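Local coordinates for protein poly-beta-hydroxybuterate polymerase (Cupriavidus necator, PDB 5T6O) that probably catalyses, as the catalytic domain of a class I polyhydroxybutyrate synthase, the acyl transfers that build polyhydroxybutyrate without a template, at residues Arg99-Ala104 with Thr127-Leu132; Lys112-Gly117 with Gly357-Lys362. The protein carries 1 engineered substitution. All coordinates share one frame; numbering follows the deposited sequence. Where two conformers were deposited one is given.

Interaction 1: residues Arg99-Ala104 with Thr127-Leu132; sequences RAIEVA and TALAVL. With SO4 (sulfate ion), chain C.
Ile101 meets two leucines of the following helix, Leu129 and Leu132, with a single methyl group. Its CG1 branch, opposite the carbonyl carbon (chi1 -68°) and extended from there, carries CD1 across to helix 120-134. Leu132 comes to it tip to tip, with Ile101 CD1 3.9 Å from Leu132 CD1. Leu129 instead crosses the isoleucine obliquely; its CB does not face helix 89-108 directly, but its outer end comes nearer, until CD2 lies 3.9 Å from Ile101 CD1. Pro139 also touches Ile101, while Leu129 leans on Ala140 and Val143, joining helix 120-134 to strand 140-146 in the central sheet of the alpha/beta hydrolase fold.

The polar end of Arg99 turns to another side of its helix. A sulfate, probably from the crystallisation liquor, meets the edge of its guanidinium in two nearly straight bonds, Arg99 NE to O2 at 2.8 Å and Arg99 NH1 to O4 at 2.9 Å. Arg99 NH2 forms a longer, bent salt bridge with Glu102 OE1, 3.3 Å away and above the carboxylate plane. No polar bond joins the two segments, so their contact rests on dispersion and burial of methyl groups.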
ATOM      1  N   ARG A  99     -17.008  22.770 -29.982  1.00 26.41           N
ATOM      2  CA  ARG A  99     -16.728  23.883 -30.890  1.00 25.90           C
ATOM      3  C   ARG A  99     -15.343  23.758 -31.522  1.00 24.79           C
ATOM      4  O   ARG A  99     -15.183  23.989 -32.725  1.00 28.29           O
ATOM      5  CB  ARG A  99     -16.864  25.210 -30.134  1.00 27.98           C
ATOM      6  CG  ARG A  99     -16.790  26.472 -31.006  1.00 27.60           C
ATOM      7  CD  ARG A  99     -17.949  26.549 -31.999  1.00 35.28           C
ATOM      8  NE  ARG A  99     -18.147  27.920 -32.469  1.00 34.80           N
ATOM      9  CZ  ARG A  99     -18.170  28.292 -33.746  1.00 35.41           C
ATOM     10  NH1 ARG A  99     -18.343  29.570 -34.056  1.00 28.92           N
ATOM     11  NH2 ARG A  99     -18.045  27.393 -34.713  1.00 36.36           N
ATOM     12  N   ALA A 100     -14.327  23.385 -30.732  1.00 24.35           N
ATOM     13  CA  ALA A 100     -12.975  23.273 -31.280  1.00 28.25           C
ATOM     14  C   ALA A 100     -12.885  22.155 -32.305  1.00 28.61           C
ATOM     15  O   ALA A 100     -12.198  22.290 -33.325  1.00 28.31           O
ATOM     16  CB  ALA A 100     -11.956  23.035 -30.164  1.00 27.44           C
ATOM     17  N   ILE A 101     -13.550  21.030 -32.038  1.00 28.34           N
ATOM     18  CA  ILE A 101     -13.607  19.957 -33.025  1.00 24.07           C
ATOM     19  C   ILE A 101     -14.215  20.461 -34.327  1.00 26.16           C
ATOM     20  O   ILE A 101     -13.699  20.182 -35.420  1.00 28.01           O
ATOM     21  CB  ILE A 101     -14.383  18.754 -32.455  1.00 25.70           C
ATOM     22  CG1 ILE A 101     -13.585  18.110 -31.319  1.00 25.76           C
ATOM     23  CG2 ILE A 101     -14.662  17.712 -33.539  1.00 28.21           C
ATOM     24  CD1 ILE A 101     -14.405  17.116 -30.517  1.00 28.55           C
ATOM     25  N   GLU A 102     -15.317  21.221 -34.231  1.00 25.42           N
ATOM     26  CA  GLU A 102     -16.012  21.697 -35.424  1.00 28.88           C
ATOM     27  C   GLU A 102     -15.138  22.649 -36.233  1.00 35.26           C
ATOM     28  O   GLU A 102     -15.080  22.559 -37.468  1.00 32.34           O
ATOM     29  CB  GLU A 102     -17.320  22.383 -35.029  1.00 35.72           C
ATOM     30  CG  GLU A 102     -18.080  23.000 -36.202  1.00 41.50           C
ATOM     31  CD  GLU A 102     -19.278  23.849 -35.775  1.00 45.75           C
ATOM     32  OE1 GLU A 102     -19.285  24.387 -34.638  1.00 42.13           O
ATOM     33  OE2 GLU A 102     -20.219  23.976 -36.589  1.00 43.76           O
ATOM     34  N   VAL A 103     -14.447  23.565 -35.556  1.00 32.44           N
ATOM     35  CA  VAL A 103     -13.656  24.562 -36.271  1.00 29.92           C
ATOM     36  C   VAL A 103     -12.420  23.923 -36.882  1.00 32.00           C
ATOM     37  O   VAL A 103     -12.084  24.179 -38.046  1.00 30.54           O
ATOM     38  CB  VAL A 103     -13.295  25.732 -35.338  1.00 29.74           C
ATOM     39  CG1 VAL A 103     -12.368  26.711 -36.064  1.00 31.77           C
ATOM     40  CG2 VAL A 103     -14.580  26.440 -34.851  1.00 29.23           C
ATOM     41  N   ALA A 104     -11.721  23.081 -36.115  1.00 29.07           N
ATOM     42  CA  ALA A 104     -10.553  22.397 -36.667  1.00 30.34           C
ATOM     43  C   ALA A 104     -10.934  21.521 -37.857  1.00 30.84           C
ATOM     44  O   ALA A 104     -10.236  21.499 -38.877  1.00 31.26           O
ATOM     45  CB  ALA A 104      -9.879  21.561 -35.583  1.00 25.27           C
ATOM     46  N   THR A 127     -15.665  13.160 -23.102  1.00 28.39           N
ATOM     47  CA  THR A 127     -17.074  13.478 -22.898  1.00 27.68           C
ATOM     48  C   THR A 127     -17.669  14.111 -24.149  1.00 27.73           C
ATOM     49  O   THR A 127     -18.771  13.748 -24.576  1.00 30.49           O
ATOM     50  CB  THR A 127     -17.226  14.403 -21.685  1.00 26.95           C
ATOM     51  OG1 THR A 127     -16.693  13.747 -20.528  1.00 28.57           O
ATOM     52  CG2 THR A 127     -18.694  14.768 -21.449  1.00 29.99           C
ATOM     53  N   ALA A 128     -16.930  15.034 -24.772  1.00 28.09           N
ATOM     54  CA  ALA A 128     -17.419  15.713 -25.970  1.00 29.95           C
ATOM     55  C   ALA A 128     -17.677  14.731 -27.106  1.00 31.86           C
ATOM     56  O   ALA A 128     -18.697  14.831 -27.798  1.00 28.19           O
ATOM     57  CB  ALA A 128     -16.418  16.782 -26.411  1.00 28.57           C
ATOM     58  N   LEU A 129     -16.757  13.789 -27.328  1.00 27.88           N
ATOM     59  CA  LEU A 129     -16.965  12.828 -28.403  1.00 27.72           C
ATOM     60  C   LEU A 129     -18.116  11.880 -28.083  1.00 28.78           C
ATOM     61  O   LEU A 129     -18.860  11.484 -28.987  1.00 32.60           O
ATOM     62  CB  LEU A 129     -15.668  12.063 -28.677  1.00 26.24           C
ATOM     63  CG  LEU A 129     -14.608  12.905 -29.392  1.00 26.33           C
ATOM     64  CD1 LEU A 129     -13.285  12.170 -29.413  1.00 28.10           C
ATOM     65  CD2 LEU A 129     -15.052  13.239 -30.817  1.00 28.83           C
ATOM     66  N   ALA A 130     -18.303  11.536 -26.806  1.00 30.49           N
ATOM     67  CA  ALA A 130     -19.458  10.725 -26.433  1.00 30.25           C
ATOM     68  C   ALA A 130     -20.761  11.492 -26.653  1.00 28.83           C
ATOM     69  O   ALA A 130     -21.761  10.912 -27.092  1.00 32.68           O
ATOM     70  CB  ALA A 130     -19.335  10.265 -24.980  1.00 29.41           C
ATOM     71  N   VAL A 131     -20.772  12.793 -26.340  1.00 30.43           N
ATOM     72  CA  VAL A 131     -21.943  13.621 -26.637  1.00 28.71           C
ATOM     73  C   VAL A 131     -22.204  13.641 -28.136  1.00 35.17           C
ATOM     74  O   VAL A 131     -23.339  13.448 -28.591  1.00 36.85           O
ATOM     75  CB  VAL A 131     -21.758  15.042 -26.072  1.00 27.37           C
ATOM     76  CG1 VAL A 131     -22.801  16.019 -26.669  1.00 26.63           C
ATOM     77  CG2 VAL A 131     -21.861  15.022 -24.545  1.00 29.21           C
ATOM     78  N   LEU A 132     -21.150  13.865 -28.925  1.00 31.79           N
ATOM     79  CA  LEU A 132     -21.301  13.920 -30.375  1.00 30.35           C
ATOM     80  C   LEU A 132     -21.800  12.591 -30.938  1.00 35.43           C
ATOM     81  O   LEU A 132     -22.626  12.574 -31.859  1.00 35.88           O
ATOM     82  CB  LEU A 132     -19.969  14.319 -31.018  1.00 29.26           C
ATOM     83  CG  LEU A 132     -19.627  15.811 -30.928  1.00 33.79           C
ATOM     84  CD1 LEU A 132     -18.146  16.075 -31.224  1.00 26.42           C
ATOM     85  CD2 LEU A 132     -20.517  16.600 -31.878  1.00 38.74           C
TER
HETATM   86  S   SO4 C 602     -19.190  30.979 -30.832  1.00 45.75           S
HETATM   87  O1  SO4 C 602     -20.531  30.791 -31.368  1.00 50.33           O
HETATM   88  O2  SO4 C 602     -18.678  29.702 -30.316  1.00 39.80           O
HETATM   89  O3  SO4 C 602     -19.214  31.977 -29.772  1.00 50.02           O
HETATM   90  O4  SO4 C 602     -18.328  31.467 -31.904  1.00 53.12           O

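Interaction 2: residues Lys112-Gly117 with Gly357-Lys362; sequences KINVLG and GQAGAK
Asn114 lies against Gln358 and Ala359, where a central strand of the alpha/beta hydrolase sheet meets the end of helix 348-358. Strand 113-118 runs parallel between 40-43 and 140-146. As in other members of this fold, the sharp turn from this strand into helix 120-134 is the expected place of the nucleophile elbow; the contact here lies near the strand's other end.

In the backbone, the chain leaves the helix at Gly360, whose phi is positive (77°), a value that favours glycine, and then heads toward strand 362-364.

Hydrogen bonding is directed to other partners. Asn114 OD1 is bonded to Ser142 OG on the adjacent strand, giving this buried oxygen a polar partner within the sheet. Around the end of the helix and just beyond it, Gln358 O is bonded to Arg38 NH1 and Gly360 O to His36 ND1.

The direct interaction is van der Waals contact between a flat amide and aliphatic carbons. With CG anti to the carbonyl carbon (chi1 -71°), the Asn114 amide extends toward the helix end. The side chains of Asn114 and Gln358 cross at about a right angle, and their amide planes stand 83° apart. Although the Gln358 CB points toward the strand, a bend at its second torsion takes the amide end away, so the glutamine presents its aliphatic root to Asn114, whose OD1 is 3.7 Å from Gln358 CB. The other end of the same amide meets the next residue: Asn114 ND2 is 3.6 Å from Ala359 CB and also 3.6 Å from Ala359 CA, so the amide nitrogen lies against the CA and CB of that alanine.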
ATOM      1  N   LYS A 112     -12.748  13.586 -41.080  1.00 36.40           N
ATOM      2  CA  LYS A 112     -12.388  13.215 -39.718  1.00 35.56           C
ATOM      3  C   LYS A 112     -11.023  13.791 -39.367  1.00 37.38           C
ATOM      4  O   LYS A 112     -10.155  13.953 -40.235  1.00 30.90           O
ATOM      5  CB  LYS A 112     -12.363  11.688 -39.532  1.00 33.47           C
ATOM      6  CG  LYS A 112     -13.713  11.010 -39.773  1.00 42.77           C
ATOM      7  CD  LYS A 112     -13.646   9.515 -39.487  1.00 49.16           C
ATOM      8  CE  LYS A 112     -14.941   8.803 -39.876  1.00 49.70           C
ATOM      9  NZ  LYS A 112     -16.098   9.290 -39.085  1.00 54.57           N
ATOM     10  N   ILE A 113     -10.845  14.089 -38.076  1.00 33.72           N
ATOM     11  CA  ILE A 113      -9.585  14.572 -37.531  1.00 29.14           C
ATOM     12  C   ILE A 113      -9.136  13.628 -36.421  1.00 31.05           C
ATOM     13  O   ILE A 113      -9.917  12.846 -35.872  1.00 29.78           O
ATOM     14  CB  ILE A 113      -9.694  16.021 -36.998  1.00 28.22           C
ATOM     15  CG1 ILE A 113     -10.584  16.079 -35.746  1.00 26.15           C
ATOM     16  CG2 ILE A 113     -10.211  16.960 -38.095  1.00 29.81           C
ATOM     17  CD1 ILE A 113     -10.682  17.476 -35.120  1.00 29.23           C
ATOM     18  N   ASN A 114      -7.855  13.700 -36.097  1.00 25.34           N
ATOM     19  CA  ASN A 114      -7.350  13.031 -34.908  1.00 26.40           C
ATOM     20  C   ASN A 114      -7.459  13.981 -33.729  1.00 27.13           C
ATOM     21  O   ASN A 114      -7.338  15.200 -33.884  1.00 26.52           O
ATOM     22  CB  ASN A 114      -5.903  12.589 -35.112  1.00 25.53           C
ATOM     23  CG  ASN A 114      -5.797  11.432 -36.079  1.00 30.52           C
ATOM     24  OD1 ASN A 114      -6.638  10.529 -36.073  1.00 32.48           O
ATOM     25  ND2 ASN A 114      -4.781  11.458 -36.925  1.00 29.49           N
ATOM     26  N   VAL A 115      -7.737  13.433 -32.546  0.50 26.19           N
ATOM     27  CA  VAL A 115      -7.808  14.276 -31.360  0.50 26.15           C
ATOM     28  C   VAL A 115      -6.941  13.694 -30.253  0.50 27.99           C
ATOM     29  O   VAL A 115      -6.687  12.486 -30.187  0.50 26.24           O
ATOM     30  CB  VAL A 115      -9.255  14.494 -30.852  0.50 28.18           C
ATOM     31  CG1 VAL A 115     -10.182  14.924 -31.987  0.50 29.35           C
ATOM     32  CG2 VAL A 115      -9.775  13.261 -30.142  0.50 25.30           C
ATOM     33  N   LEU A 116      -6.477  14.582 -29.383  1.00 23.73           N
ATOM     34  CA  LEU A 116      -5.656  14.237 -28.236  1.00 23.81           C
ATOM     35  C   LEU A 116      -6.176  15.006 -27.029  1.00 23.06           C
ATOM     36  O   LEU A 116      -6.572  16.172 -27.145  1.00 23.87           O
ATOM     37  CB  LEU A 116      -4.166  14.565 -28.483  1.00 24.24           C
ATOM     38  CG  LEU A 116      -3.155  14.481 -27.328  1.00 26.55           C
ATOM     39  CD1 LEU A 116      -1.743  14.258 -27.892  1.00 24.68           C
ATOM     40  CD2 LEU A 116      -3.161  15.731 -26.426  1.00 24.65           C
ATOM     41  N   GLY A 117      -6.189  14.345 -25.882  1.00 23.87           N
ATOM     42  CA  GLY A 117      -6.425  15.021 -24.621  1.00 24.11           C
ATOM     43  C   GLY A 117      -5.311  14.693 -23.650  1.00 24.55           C
ATOM     44  O   GLY A 117      -4.685  13.638 -23.731  1.00 27.50           O
ATOM     45  N   GLY A 357      -0.458   6.077 -38.662  1.00 33.45           N
ATOM     46  CA  GLY A 357      -1.374   5.101 -39.234  1.00 34.15           C
ATOM     47  C   GLY A 357      -2.827   5.531 -39.215  1.00 38.24           C
ATOM     48  O   GLY A 357      -3.644   4.965 -39.949  1.00 35.08           O
ATOM     49  N   GLN A 358      -3.170   6.510 -38.385  1.00 29.32           N
ATOM     50  CA  GLN A 358      -4.521   7.048 -38.343  1.00 34.58           C
ATOM     51  C   GLN A 358      -4.700   8.306 -39.189  1.00 31.58           C
ATOM     52  O   GLN A 358      -5.831   8.776 -39.332  1.00 34.09           O
ATOM     53  CB  GLN A 358      -4.911   7.378 -36.891  1.00 31.02           C
ATOM     54  CG  GLN A 358      -4.460   6.367 -35.838  1.00 32.46           C
ATOM     55  CD  GLN A 358      -5.192   5.047 -35.947  1.00 36.41           C
ATOM     56  OE1 GLN A 358      -6.223   4.957 -36.607  1.00 35.68           O
ATOM     57  NE2 GLN A 358      -4.658   4.013 -35.301  1.00 33.47           N
ATOM     58  N   ALA A 359      -3.628   8.886 -39.729  1.00 30.68           N
ATOM     59  CA  ALA A 359      -3.690  10.272 -40.191  1.00 32.40           C
ATOM     60  C   ALA A 359      -3.806  10.424 -41.704  1.00 34.15           C
ATOM     61  O   ALA A 359      -3.830  11.559 -42.197  1.00 34.05           O
ATOM     62  CB  ALA A 359      -2.469  11.044 -39.681  1.00 34.02           C
ATOM     63  N   GLY A 360      -3.906   9.332 -42.452  1.00 37.91           N
ATOM     64  CA  GLY A 360      -4.046   9.423 -43.893  1.00 41.27           C
ATOM     65  C   GLY A 360      -2.730   9.732 -44.585  1.00 43.01           C
ATOM     66  O   GLY A 360      -1.674   9.866 -43.965  1.00 37.88           O
ATOM     67  N   ALA A 361      -2.803   9.862 -45.909  1.00 44.08           N
ATOM     68  CA  ALA A 361      -1.602  10.040 -46.710  1.00 48.00           C
ATOM     69  C   ALA A 361      -1.072  11.466 -46.587  1.00 43.04           C
ATOM     70  O   ALA A 361      -1.791  12.394 -46.210  1.00 41.77           O
ATOM     71  N   LYS A 362       0.209  11.631 -46.926  1.00 39.79           N
ATOM     72  CA  LYS A 362       0.873  12.922 -46.810  1.00 35.61           C
ATOM     73  C   LYS A 362       0.662  13.745 -48.072  1.00 41.16           C
ATOM     74  O   LYS A 362       0.762  13.231 -49.190  1.00 45.36           O
ATOM     75  CB  LYS A 362       2.367  12.747 -46.538  1.00 34.61           C
ATOM     76  CG  LYS A 362       2.691  12.350 -45.092  1.00 38.75           C
ATOM     77  CD  LYS A 362       4.154  12.607 -44.758  1.00 42.81           C
ATOM     78  CE  LYS A 362       4.452  12.285 -43.305  1.00 49.81           C
ATOM     79  NZ  LYS A 362       5.868  12.570 -42.942  1.00 52.29           N
TER

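Interaction 1 lies wholly in the core, all three touching residues being buried, whereas in interaction 2 Gln358 is partly exposed beside the buried Asn114 and Ala359. The two meet through strand 113-118, which lies in sequence between the two helices of interaction 1. Leu129 CD1 touches Val115 CG2 at 3.7 Å, and Ile113 packs its CD1 against Ala104 CB. Interaction 2 uses a side chain pointing the other way from Ile113 and brings in a helix end 240 residues later. The comparison illustrates chemistry changing with position: between its two segments, interaction 1 is purely aliphatic, whereas interaction 2 sets a buried amide against carbon and takes its polar bonds from neighbouring strands and a loop.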